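Local coordinates for methionine-binding lipoprotein MetQ (Bacillus subtilis subsp. subtilis, PDB 4GOT) that probably serves as the solute-binding lipoprotein of the MetNPQ ABC transporter, binding methionine and handing it to the membrane permease for import, at residues R119-M123 / I194-S198; L40-K44 / A159-T163; N47-A51 / D75-V79; A106-T111 / E171-F176. One frame throughout, in Å; residues are numbered along the deposited sequence.

Interaction 1 of 4, residues R119-M123 / I194-S198. With MSE (selenomethionine), chain B.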
loop_
_atom_site.group_PDB
_atom_site.type_symbol
_atom_site.label_atom_id
_atom_site.label_comp_id
_atom_site.label_asym_id
_atom_site.label_seq_id
_atom_site.Cartn_x
_atom_site.Cartn_y
_atom_site.Cartn_z
ATOM N N ARG A 119 -0.213 11.432 -0.936
ATOM C CA ARG A 119 -1.244 10.560 -1.556
ATOM C C ARG A 119 -2.651 10.876 -0.982
ATOM O O ARG A 119 -3.608 11.026 -1.701
ATOM C CB ARG A 119 -0.893 9.092 -1.302
ATOM C CG ARG A 119 -1.734 8.091 -2.064
ATOM C CD ARG A 119 -1.360 6.656 -1.721
ATOM N NE ARG A 119 -2.074 5.756 -2.614
ATOM C CZ ARG A 119 -2.082 4.428 -2.512
ATOM N NH1 ARG A 119 -1.414 3.785 -1.552
ATOM N NH2 ARG A 119 -2.791 3.733 -3.399
HETATM N N MSE A 120 -2.744 10.926 0.342
HETATM C CA MSE A 120 -3.956 11.351 1.065
HETATM C C MSE A 120 -4.429 12.762 0.740
HETATM O O MSE A 120 -5.593 12.976 0.364
HETATM C CB MSE A 120 -3.696 11.223 2.581
HETATM C CG MSE A 120 -3.444 9.803 2.969
HETATM SE SE MSE A 120 -2.926 9.622 4.811
HETATM C CE MSE A 120 -1.005 9.278 4.851
ATOM N N LEU A 121 -3.531 13.738 0.828
ATOM C CA LEU A 121 -3.912 15.112 0.559
ATOM C C LEU A 121 -4.367 15.334 -0.896
ATOM O O LEU A 121 -5.210 16.208 -1.153
ATOM C CB LEU A 121 -2.768 16.088 0.938
ATOM C CG LEU A 121 -2.390 16.053 2.426
ATOM C CD1 LEU A 121 -1.286 17.067 2.661
ATOM C CD2 LEU A 121 -3.582 16.254 3.375
ATOM N N ALA A 122 -3.833 14.533 -1.821
ATOM C CA ALA A 122 -4.118 14.690 -3.256
ATOM C C ALA A 122 -5.569 14.293 -3.511
ATOM O O ALA A 122 -6.222 14.880 -4.367
ATOM C CB ALA A 122 -3.172 13.855 -4.116
HETATM N N MSE A 123 -6.059 13.307 -2.764
HETATM C CA MSE A 123 -7.475 12.922 -2.833
HETATM C C MSE A 123 -8.405 14.024 -2.357
HETATM O O MSE A 123 -9.462 14.213 -2.930
HETATM C CB MSE A 123 -7.751 11.667 -2.002
HETATM C CG MSE A 123 -7.201 10.433 -2.665
HETATM SE SE MSE A 123 -7.655 8.831 -1.716
HETATM C CE MSE A 123 -9.513 8.661 -2.347
ATOM N N ILE A 194 -16.302 5.854 0.558
ATOM C CA ILE A 194 -17.050 7.024 0.036
ATOM C C ILE A 194 -16.291 7.798 -1.087
ATOM O O ILE A 194 -16.886 8.593 -1.831
ATOM C CB ILE A 194 -17.512 7.991 1.178
ATOM C CG1 ILE A 194 -16.350 8.690 1.908
ATOM C CG2 ILE A 194 -18.393 7.265 2.219
ATOM C CD1 ILE A 194 -16.834 9.906 2.700
ATOM N N GLU A 195 -14.988 7.543 -1.187
ATOM C CA GLU A 195 -14.113 8.078 -2.239
ATOM C C GLU A 195 -12.972 7.082 -2.436
ATOM O O GLU A 195 -12.430 6.575 -1.451
ATOM C CB GLU A 195 -13.559 9.440 -1.822
ATOM C CG GLU A 195 -12.673 10.177 -2.844
ATOM C CD GLU A 195 -13.448 11.055 -3.798
ATOM O OE1 GLU A 195 -14.705 11.079 -3.731
ATOM O OE2 GLU A 195 -12.774 11.727 -4.607
ATOM N N VAL A 196 -12.676 6.770 -3.704
ATOM C CA VAL A 196 -11.575 5.879 -4.147
ATOM C C VAL A 196 -10.622 6.677 -5.060
ATOM O O VAL A 196 -11.078 7.393 -5.957
ATOM C CB VAL A 196 -12.104 4.605 -4.900
ATOM C CG1 VAL A 196 -10.969 3.616 -5.173
ATOM C CG2 VAL A 196 -13.231 3.921 -4.131
ATOM N N GLU A 197 -9.323 6.578 -4.790
ATOM C CA GLU A 197 -8.229 7.101 -5.628
ATOM C C GLU A 197 -8.324 6.739 -7.104
ATOM O O GLU A 197 -8.559 5.580 -7.458
ATOM C CB GLU A 197 -6.915 6.506 -5.125
ATOM C CG GLU A 197 -5.663 7.258 -5.533
ATOM C CD GLU A 197 -4.378 6.616 -5.016
ATOM O OE1 GLU A 197 -4.376 5.385 -4.739
ATOM O OE2 GLU A 197 -3.343 7.341 -4.893
ATOM N N SER A 198 -8.099 7.733 -7.967
ATOM C CA SER A 198 -7.938 7.468 -9.376
ATOM C C SER A 198 -6.787 6.479 -9.672
ATOM O O SER A 198 -5.711 6.556 -9.070
ATOM C CB SER A 198 -7.697 8.792 -10.102
ATOM O OG SER A 198 -7.554 8.566 -11.486
HETATM N N MSE B 300 -0.551 -1.955 0.343
HETATM C CA MSE B 300 -0.500 -0.518 0.745
HETATM C C MSE B 300 -1.106 0.439 -0.336
HETATM O O MSE B 300 -0.720 0.300 -1.465
HETATM O OXT MSE B 300 -1.923 1.372 -0.134
HETATM C CB MSE B 300 0.969 -0.129 0.976
HETATM C CG MSE B 300 1.195 1.180 1.665
HETATM SE SE MSE B 300 3.104 1.701 1.727
HETATM C CE MSE B 300 3.699 0.408 3.267
HETATM O O HOH W 1 -3.775 10.191 -4.181
#

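Interaction 2 of 4, residues L40-K44 / A159-T163. With MSE (selenomethionine), chain B.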
loop_
_atom_site.group_PDB
_atom_site.type_symbol
_atom_site.label_atom_id
_atom_site.label_comp_id
_atom_site.label_asym_id
_atom_site.label_seq_id
_atom_site.Cartn_x
_atom_site.Cartn_y
_atom_site.Cartn_z
ATOM N N LEU A 40 3.873 -9.937 9.131
ATOM C CA LEU A 40 4.413 -9.163 10.283
ATOM C C LEU A 40 3.334 -8.185 10.794
ATOM O O LEU A 40 2.372 -7.899 10.072
ATOM C CB LEU A 40 5.738 -8.468 9.889
ATOM C CG LEU A 40 6.835 -9.442 9.418
ATOM C CD1 LEU A 40 7.989 -8.613 8.894
ATOM C CD2 LEU A 40 7.282 -10.412 10.568
ATOM N N SER A 41 3.471 -7.686 12.017
ATOM C CA SER A 41 2.376 -6.901 12.652
ATOM C C SER A 41 2.229 -5.458 12.172
ATOM O O SER A 41 1.178 -4.857 12.364
ATOM C CB SER A 41 2.475 -6.915 14.171
ATOM O OG SER A 41 3.782 -6.647 14.633
ATOM N N ASP A 42 3.276 -4.863 11.612
ATOM C CA ASP A 42 3.113 -3.508 11.037
ATOM C C ASP A 42 4.171 -3.206 10.000
ATOM O O ASP A 42 5.208 -3.860 9.939
ATOM C CB ASP A 42 3.072 -2.421 12.151
ATOM C CG ASP A 42 4.441 -1.748 12.395
ATOM O OD1 ASP A 42 5.253 -2.353 13.109
ATOM O OD2 ASP A 42 4.697 -0.612 11.862
ATOM N N TYR A 43 3.836 -2.220 9.147
ATOM C CA TYR A 43 4.551 -1.864 7.977
ATOM C C TYR A 43 6.028 -1.633 8.261
ATOM O O TYR A 43 6.867 -1.932 7.406
ATOM C CB TYR A 43 3.974 -0.540 7.416
ATOM C CG TYR A 43 2.681 -0.532 6.591
ATOM C CD1 TYR A 43 2.124 -1.668 6.046
ATOM C CD2 TYR A 43 2.047 0.695 6.324
ATOM C CE1 TYR A 43 0.971 -1.606 5.259
ATOM C CE2 TYR A 43 0.896 0.781 5.553
ATOM C CZ TYR A 43 0.354 -0.379 5.023
ATOM O OH TYR A 43 -0.772 -0.287 4.265
ATOM N N LYS A 44 6.371 -1.113 9.436
ATOM C CA LYS A 44 7.777 -0.771 9.723
ATOM C C LYS A 44 8.653 -2.024 9.877
ATOM O O LYS A 44 9.873 -1.947 9.769
ATOM C CB LYS A 44 7.899 0.132 10.964
ATOM C CG LYS A 44 7.434 1.584 10.811
ATOM C CD LYS A 44 8.126 2.304 9.634
ATOM C CE LYS A 44 8.721 3.673 9.979
ATOM N NZ LYS A 44 7.713 4.598 10.560
ATOM N N ALA A 159 -2.176 5.055 13.206
ATOM C CA ALA A 159 -1.409 4.021 12.533
ATOM C C ALA A 159 -2.283 3.384 11.435
ATOM O O ALA A 159 -3.496 3.254 11.621
ATOM C CB ALA A 159 -0.911 2.984 13.543
ATOM N N PRO A 160 -1.679 3.041 10.265
ATOM C CA PRO A 160 -2.446 2.451 9.137
ATOM C C PRO A 160 -3.082 1.119 9.550
ATOM O O PRO A 160 -4.122 0.735 9.045
ATOM C CB PRO A 160 -1.400 2.279 8.018
ATOM C CG PRO A 160 -0.107 2.733 8.609
ATOM C CD PRO A 160 -0.321 3.455 9.870
ATOM N N GLU A 161 -2.479 0.463 10.547
ATOM C CA GLU A 161 -3.011 -0.776 11.083
ATOM C C GLU A 161 -4.309 -0.601 11.903
ATOM O O GLU A 161 -4.966 -1.601 12.287
ATOM C CB GLU A 161 -1.917 -1.443 11.978
ATOM C CG GLU A 161 -0.700 -2.008 11.233
ATOM C CD GLU A 161 0.282 -0.955 10.658
ATOM O OE1 GLU A 161 0.409 0.152 11.273
ATOM O OE2 GLU A 161 0.985 -1.282 9.637
ATOM N N LEU A 162 -4.625 0.638 12.264
ATOM C CA LEU A 162 -5.682 0.931 13.218
ATOM C C LEU A 162 -6.704 1.892 12.662
ATOM O O LEU A 162 -7.668 2.163 13.356
ATOM C CB LEU A 162 -5.092 1.569 14.493
ATOM C CG LEU A 162 -4.290 0.647 15.432
ATOM C CD1 LEU A 162 -3.719 1.489 16.577
ATOM C CD2 LEU A 162 -5.087 -0.583 15.933
ATOM N N THR A 163 -6.514 2.423 11.444
ATOM C CA THR A 163 -7.537 3.295 10.872
ATOM C C THR A 163 -8.932 2.612 10.659
ATOM O O THR A 163 -9.999 3.273 10.790
ATOM C CB THR A 163 -7.088 3.978 9.576
ATOM O OG1 THR A 163 -6.593 2.993 8.668
ATOM C CG2 THR A 163 -6.029 5.067 9.849
HETATM N N MSE B 300 -0.551 -1.955 0.343
HETATM C CA MSE B 300 -0.500 -0.518 0.745
HETATM C C MSE B 300 -1.106 0.439 -0.336
HETATM O O MSE B 300 -0.720 0.300 -1.465
HETATM O OXT MSE B 300 -1.923 1.372 -0.134
HETATM C CB MSE B 300 0.969 -0.129 0.976
HETATM C CG MSE B 300 1.195 1.180 1.665
HETATM SE SE MSE B 300 3.104 1.701 1.727
HETATM C CE MSE B 300 3.699 0.408 3.267
HETATM O O HOH W 2 2.910 1.086 10.784
#

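Interaction 3 of 4, residues N47-A51 / D75-V79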
loop_
_atom_site.group_PDB
_atom_site.type_symbol
_atom_site.label_atom_id
_atom_site.label_comp_id
_atom_site.label_asym_id
_atom_site.label_seq_id
_atom_site.Cartn_x
_atom_site.Cartn_y
_atom_site.Cartn_z
ATOM N N ASN A 47 10.773 -3.979 5.944
ATOM C CA ASN A 47 12.107 -3.607 5.443
ATOM C C ASN A 47 13.203 -3.950 6.428
ATOM O O ASN A 47 14.318 -4.338 6.028
ATOM C CB ASN A 47 12.141 -2.130 5.075
ATOM C CG ASN A 47 11.482 -1.871 3.739
ATOM O OD1 ASN A 47 11.505 -2.751 2.849
ATOM N ND2 ASN A 47 10.891 -0.689 3.574
ATOM N N LYS A 48 12.892 -3.848 7.722
ATOM C CA LYS A 48 13.833 -4.275 8.762
ATOM C C LYS A 48 14.183 -5.764 8.639
ATOM O O LYS A 48 15.371 -6.140 8.720
ATOM C CB LYS A 48 13.297 -3.967 10.161
ATOM C CG LYS A 48 14.297 -4.281 11.273
ATOM C CD LYS A 48 13.982 -3.488 12.531
ATOM C CE LYS A 48 15.209 -3.301 13.399
ATOM N NZ LYS A 48 15.839 -4.620 13.667
ATOM N N ALA A 49 13.166 -6.602 8.430
ATOM C CA ALA A 49 13.374 -8.065 8.313
ATOM C C ALA A 49 14.277 -8.374 7.097
ATOM O O ALA A 49 15.207 -9.176 7.185
ATOM C CB ALA A 49 12.024 -8.798 8.233
ATOM N N LEU A 50 14.026 -7.681 5.978
ATOM C CA LEU A 50 14.797 -7.864 4.760
ATOM C C LEU A 50 16.228 -7.435 4.954
ATOM O O LEU A 50 17.127 -8.202 4.706
ATOM C CB LEU A 50 14.169 -7.059 3.609
ATOM C CG LEU A 50 14.738 -7.134 2.191
ATOM C CD1 LEU A 50 14.895 -8.569 1.692
ATOM C CD2 LEU A 50 13.844 -6.280 1.275
ATOM N N ALA A 51 16.437 -6.212 5.436
ATOM C CA ALA A 51 17.777 -5.698 5.754
ATOM C C ALA A 51 18.521 -6.598 6.759
ATOM O O ALA A 51 19.745 -6.763 6.671
ATOM C CB ALA A 51 17.695 -4.279 6.297
ATOM N N ASP A 75 21.182 2.343 6.848
ATOM C CA ASP A 75 21.585 0.920 6.832
ATOM C C ASP A 75 20.768 0.036 5.854
ATOM O O ASP A 75 21.191 -1.058 5.524
ATOM C CB ASP A 75 21.507 0.305 8.246
ATOM C CG ASP A 75 22.641 0.745 9.144
ATOM O OD1 ASP A 75 23.644 1.275 8.631
ATOM O OD2 ASP A 75 22.528 0.547 10.373
ATOM N N TYR A 76 19.600 0.489 5.394
ATOM C CA TYR A 76 18.797 -0.286 4.405
ATOM C C TYR A 76 19.315 -0.101 2.972
ATOM O O TYR A 76 19.086 0.949 2.355
ATOM C CB TYR A 76 17.329 0.159 4.386
ATOM C CG TYR A 76 16.510 -0.114 5.611
ATOM C CD1 TYR A 76 17.042 -0.799 6.705
ATOM C CD2 TYR A 76 15.169 0.286 5.663
ATOM C CE1 TYR A 76 16.276 -1.051 7.822
ATOM C CE2 TYR A 76 14.396 0.045 6.785
ATOM C CZ TYR A 76 14.955 -0.640 7.855
ATOM O OH TYR A 76 14.203 -0.916 8.962
ATOM N N LYS A 77 19.986 -1.112 2.427
ATOM C CA LYS A 77 20.437 -1.078 1.030
ATOM C C LYS A 77 19.503 -2.019 0.274
ATOM O O LYS A 77 19.804 -3.212 0.115
ATOM C CB LYS A 77 21.903 -1.536 0.904
ATOM C CG LYS A 77 22.893 -0.871 1.849
ATOM C CD LYS A 77 22.952 0.620 1.593
ATOM C CE LYS A 77 23.941 1.310 2.523
ATOM N NZ LYS A 77 23.712 2.783 2.496
ATOM N N LEU A 78 18.340 -1.495 -0.099
ATOM C CA LEU A 78 17.273 -2.276 -0.695
ATOM C C LEU A 78 17.036 -1.805 -2.123
ATOM O O LEU A 78 17.420 -0.688 -2.481
ATOM C CB LEU A 78 16.005 -2.147 0.146
ATOM C CG LEU A 78 16.200 -2.552 1.615
ATOM C CD1 LEU A 78 14.893 -2.431 2.380
ATOM C CD2 LEU A 78 16.758 -3.958 1.660
ATOM N N VAL A 79 16.418 -2.664 -2.924
ATOM C CA VAL A 79 16.097 -2.352 -4.327
ATOM C C VAL A 79 14.703 -2.892 -4.670
ATOM O O VAL A 79 14.248 -3.920 -4.105
ATOM C CB VAL A 79 17.157 -2.934 -5.319
ATOM C CG1 VAL A 79 18.491 -2.188 -5.217
ATOM C CG2 VAL A 79 17.358 -4.434 -5.102
#

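Interaction 4 of 4, residues A106-T111 / E171-F176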
loop_
_atom_site.group_PDB
_atom_site.type_symbol
_atom_site.label_atom_id
_atom_site.label_comp_id
_atom_site.label_asym_id
_atom_site.label_seq_id
_atom_site.Cartn_x
_atom_site.Cartn_y
_atom_site.Cartn_z
ATOM N N ALA A 106 -14.662 19.880 10.080
ATOM C CA ALA A 106 -14.643 18.424 10.043
ATOM C C ALA A 106 -13.214 17.911 10.306
ATOM O O ALA A 106 -12.217 18.587 9.949
ATOM C CB ALA A 106 -15.205 17.895 8.720
ATOM N N THR A 107 -13.155 16.759 10.985
ATOM C CA THR A 107 -11.909 16.020 11.332
ATOM C C THR A 107 -11.653 14.882 10.339
ATOM O O THR A 107 -12.515 13.976 10.147
ATOM C CB THR A 107 -11.967 15.323 12.702
ATOM O OG1 THR A 107 -12.078 16.286 13.745
ATOM C CG2 THR A 107 -10.685 14.475 12.932
ATOM N N ILE A 108 -10.454 14.927 9.750
ATOM C CA ILE A 108 -9.973 13.950 8.771
ATOM C C ILE A 108 -8.918 13.109 9.483
ATOM O O ILE A 108 -7.961 13.657 10.023
ATOM C CB ILE A 108 -9.386 14.614 7.503
ATOM C CG1 ILE A 108 -10.403 15.559 6.828
ATOM C CG2 ILE A 108 -8.955 13.574 6.485
ATOM C CD1 ILE A 108 -11.686 14.905 6.375
ATOM N N ILE A 109 -9.138 11.789 9.529
ATOM C CA ILE A 109 -8.159 10.852 10.096
ATOM C C ILE A 109 -7.255 10.334 8.960
ATOM O O ILE A 109 -7.613 9.431 8.176
ATOM C CB ILE A 109 -8.796 9.638 10.833
ATOM C CG1 ILE A 109 -9.939 10.081 11.770
ATOM C CG2 ILE A 109 -7.731 8.800 11.565
ATOM C CD1 ILE A 109 -9.497 10.868 12.985
ATOM N N LEU A 110 -6.084 10.942 8.910
ATOM C CA LEU A 110 -4.953 10.519 8.099
ATOM C C LEU A 110 -4.279 9.322 8.755
ATOM O O LEU A 110 -4.417 9.114 9.963
ATOM C CB LEU A 110 -3.917 11.650 8.067
ATOM C CG LEU A 110 -4.347 13.015 7.505
ATOM C CD1 LEU A 110 -3.172 13.987 7.619
ATOM C CD2 LEU A 110 -4.801 12.863 6.049
ATOM N N THR A 111 -3.545 8.541 7.962
ATOM C CA THR A 111 -2.621 7.576 8.565
ATOM C C THR A 111 -1.345 8.370 8.869
ATOM O O THR A 111 -1.133 9.475 8.323
ATOM C CB THR A 111 -2.394 6.307 7.686
ATOM O OG1 THR A 111 -1.328 6.512 6.765
ATOM C CG2 THR A 111 -3.677 5.869 6.928
ATOM N N GLU A 171 -14.255 8.088 15.185
ATOM C CA GLU A 171 -13.313 9.037 15.789
ATOM C C GLU A 171 -13.127 10.301 14.971
ATOM O O GLU A 171 -12.608 11.299 15.463
ATOM C CB GLU A 171 -11.922 8.425 15.848
ATOM C CG GLU A 171 -11.622 7.660 17.081
ATOM C CD GLU A 171 -10.363 6.847 16.923
ATOM O OE1 GLU A 171 -9.301 7.322 16.396
ATOM O OE2 GLU A 171 -10.468 5.699 17.343
ATOM N N GLY A 172 -13.427 10.238 13.696
ATOM C CA GLY A 172 -13.373 11.435 12.879
ATOM C C GLY A 172 -14.560 11.431 11.958
ATOM O O GLY A 172 -15.370 10.517 11.982
ATOM N N ASP A 173 -14.655 12.453 11.131
ATOM C CA ASP A 173 -15.717 12.524 10.123
ATOM C C ASP A 173 -15.479 11.644 8.867
ATOM O O ASP A 173 -16.436 11.188 8.218
ATOM C CB ASP A 173 -15.963 14.007 9.755
ATOM C CG ASP A 173 -16.491 14.810 10.947
ATOM O OD1 ASP A 173 -17.478 14.339 11.558
ATOM O OD2 ASP A 173 -15.921 15.874 11.289
ATOM N N ALA A 174 -14.204 11.445 8.535
ATOM C CA ALA A 174 -13.763 10.708 7.358
ATOM C C ALA A 174 -12.382 10.138 7.688
ATOM O O ALA A 174 -11.604 10.744 8.453
ATOM C CB ALA A 174 -13.705 11.624 6.119
ATOM N N VAL A 175 -12.106 8.951 7.158
ATOM C CA VAL A 175 -10.911 8.152 7.571
ATOM C C VAL A 175 -10.255 7.472 6.371
ATOM O O VAL A 175 -10.950 6.827 5.563
ATOM C CB VAL A 175 -11.279 7.055 8.622
ATOM C CG1 VAL A 175 -10.013 6.301 9.028
ATOM C CG2 VAL A 175 -11.991 7.658 9.833
ATOM N N PHE A 176 -8.928 7.660 6.219
ATOM C CA PHE A 176 -8.139 6.959 5.177
ATOM C C PHE A 176 -7.801 5.543 5.620
ATOM O O PHE A 176 -7.341 5.353 6.751
ATOM C CB PHE A 176 -6.839 7.698 4.832
ATOM C CG PHE A 176 -7.057 8.959 4.019
ATOM C CD1 PHE A 176 -7.289 10.171 4.657
ATOM C CD2 PHE A 176 -7.013 8.942 2.639
ATOM C CE1 PHE A 176 -7.507 11.352 3.927
ATOM C CE2 PHE A 176 -7.218 10.116 1.900
ATOM C CZ PHE A 176 -7.459 11.322 2.543
#

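Interaction 1 of 4, residues R119-M123 / I194-S198
Arg119 lays the NE edge of its guanidinium against the carboxylate of Glu197, a side-on salt bridge with one nitrogen for each oxygen. NH2 of Arg119 donates to the syn lone pair of Glu197 OE1 at 2.7 Å, while NE of Arg119 meets OE2 of Glu197 at 3.1 Å in a nearly straight bond (167°), also on the syn side but tilted out of the carboxylate plane. The two planes stand 38° apart, so the pair is twisted rather than coplanar. Arg119 reaches this far because its chain is fully extended, with CG anti to the backbone N (chi1 -171°). The outer nitrogen NH1 of Arg119 then donates to the carboxylate oxygen OXT of the bound selenomethionine at 2.8 Å. This is the amino-acid pocket of a periplasmic-binding-protein fold: an arginine on helix 117-126 takes the ligand carboxylate, and Glu197, itself held by Phe89 N, is the second-shell residue that fixes the guanidinium. Glu116 adds a further carboxylate at NH1, and these acids would probably offset the arginine's charge. A water bridges Arg119 O and Glu197 OE2, donating to both. One turn along the helix, the selenomethionine Met123 bends at chi3 and lays its methyl CE across the backbone, 3.2 Å from Glu197 N and 3.5 Å from CG of Glu195.

Interaction 2 of 4, residues L40-K44 / A159-T163
Tyr43 and Glu161 are joined by the one direct hydrogen bond between the two loops: Tyr43 N donates to Glu161 OE2 at 3.0 Å, approaching from above the carboxylate plane. The glutamate chain bends at chi2 (72°), which brings its carboxylate back over Tyr43. The same OE2 also accepts a weak bond from Tyr181. A water donates to Asp42 OD2 and to Glu161 OE1, 2.7 Å from each, and so links two acids whose like charges would otherwise probably disfavour their closeness. Asp42 OD2 additionally accepts from Lys44 N at 3.0 Å, a capping bond ahead of helix 44-51.

Packing centres on the Tyr43 ring. Glu161 OE2 sits 3.5 Å above one face, offset toward the rim, with the carboxylate nearly perpendicular to the ring. Over the middle of the opposite face lies the methyl CE of the bound selenomethionine, 3.4 Å from the ring plane. Pro160 CB touches Tyr43 CE2 obliquely at 3.7 Å, and the phenol OH is hydrogen-bonded to Asn180. Were Tyr43 replaced by an alanine, the ligand methyl would probably lose its aromatic cover and Asn180 its hydroxyl partner, and a gap would open beside Pro160.

Segments 40-44 and 159-163 follow strands of different sheets, one in each lobe of the protein. Their meeting beside the ligand is characteristic of the interlobe cleft of periplasmic binding proteins, where the bound amino acid is enclosed between the two lobes.

Interaction 3 of 4, residues N47-A51 / D75-V79
Tyr76 lies beneath helix 44-51, and its contacts with the helix are all van der Waals in kind. One face of its ring is turned to the backbone of Asn47, while CB of Asn47 touches Tyr76 CE2 at 3.6 Å. Ala51 CB, one turn later, approaches obliquely from the same side of the ring, 3.6 Å from Tyr76 CD1. The hydroxyl reaches under Lys48, its OH 3.4 Å from Lys48 CB, and the lysine's own charge turns off to Asp52.

Leu78 supplies the other packing. Leu50 and Leu78 run antiparallel alongside one another, CD2 of Leu50 meeting CD2 of Leu78 at 3.7 Å. The other methyl of Leu78, CD1, lies 3.4 Å from Asn47 OD1. With CG anti to the carbonyl carbon (chi1 -56°), Leu78 forks its two methyls between these helix residues.

The polar end of Asn47 is buried but satisfied: OD1 accepts from Asn58, and ND2 donates to Gln61 and Glu69. The contact thus settles helix 44-51 over the start of strand 78-86, with Leu66 and Met70 of helix 63-72 packing beside it and strand 206-211 alongside the strand.

Interaction 4 of 4, residues A106-T111 / E171-F176
Two neighbouring parallel strands in the five-stranded mixed sheet, 107-111 and 174-177, make this contact, the axes of the short segments only 9° apart. Ile109 sits at the middle of the pairing: its N donates to Ala174 O and its O accepts from Phe176 N, each at 2.9 Å. Where strand 174-177 is about to begin, Thr107 O takes a bond from Asp173 N at 2.8 Å and a weak one from Ala174 N. The carboxylate of Asp173 folds back to the start of the other strand and accepts from Thr107 N through OD2 at 2.9 Å, on its anti side and nearly straight (160°). A leucine at the Asp173 position would probably leave Thr107 N without this acceptor and hold the start of strand 107-111 less firmly.

On one face Ile109 and Val175 run alongside each other, CG1 of the isoleucine 3.7 Å from CG2 of the valine. On the other, Ile108 CD1 rests against Ala174 CB, and CG2 of Ile108 meets the edge of the Phe176 ring at CE1, 3.7 Å away. Leu110 runs alongside that ring, with CD2 3.8 Å from Phe176 CE1. Phe176 places the ring there with CG anti to the carbonyl carbon (chi1 -73°). The pairing thus joins backbone bonds to apolar packing on both faces, while the aspartate supplies a side-chain acceptor where the regular strand pairing gives out.

Overall arrangement
Along the chain, interaction 3 closes before interactions 1 and 4 open, and it falls wholly between the segments of interaction 2. Interactions 1 and 4 share the five-stranded sheet and touch through Met120 and Met123 of helix 117-126 against Phe176, their centres about 13 Å apart. Interaction 3 belongs to the six-stranded sheet of the other lobe, its centre about 29 and 32 Å from those of interactions 1 and 4. Interaction 2 bridges the lobes, meeting interaction 3 where Leu40 touches Ala49 and interaction 4 where Thr163 meets Phe176. Interactions 1 and 2 both reach the selenomethionine, the one bonding its carboxylate, the other covering its methyl end, so the lobes converge on one ligand.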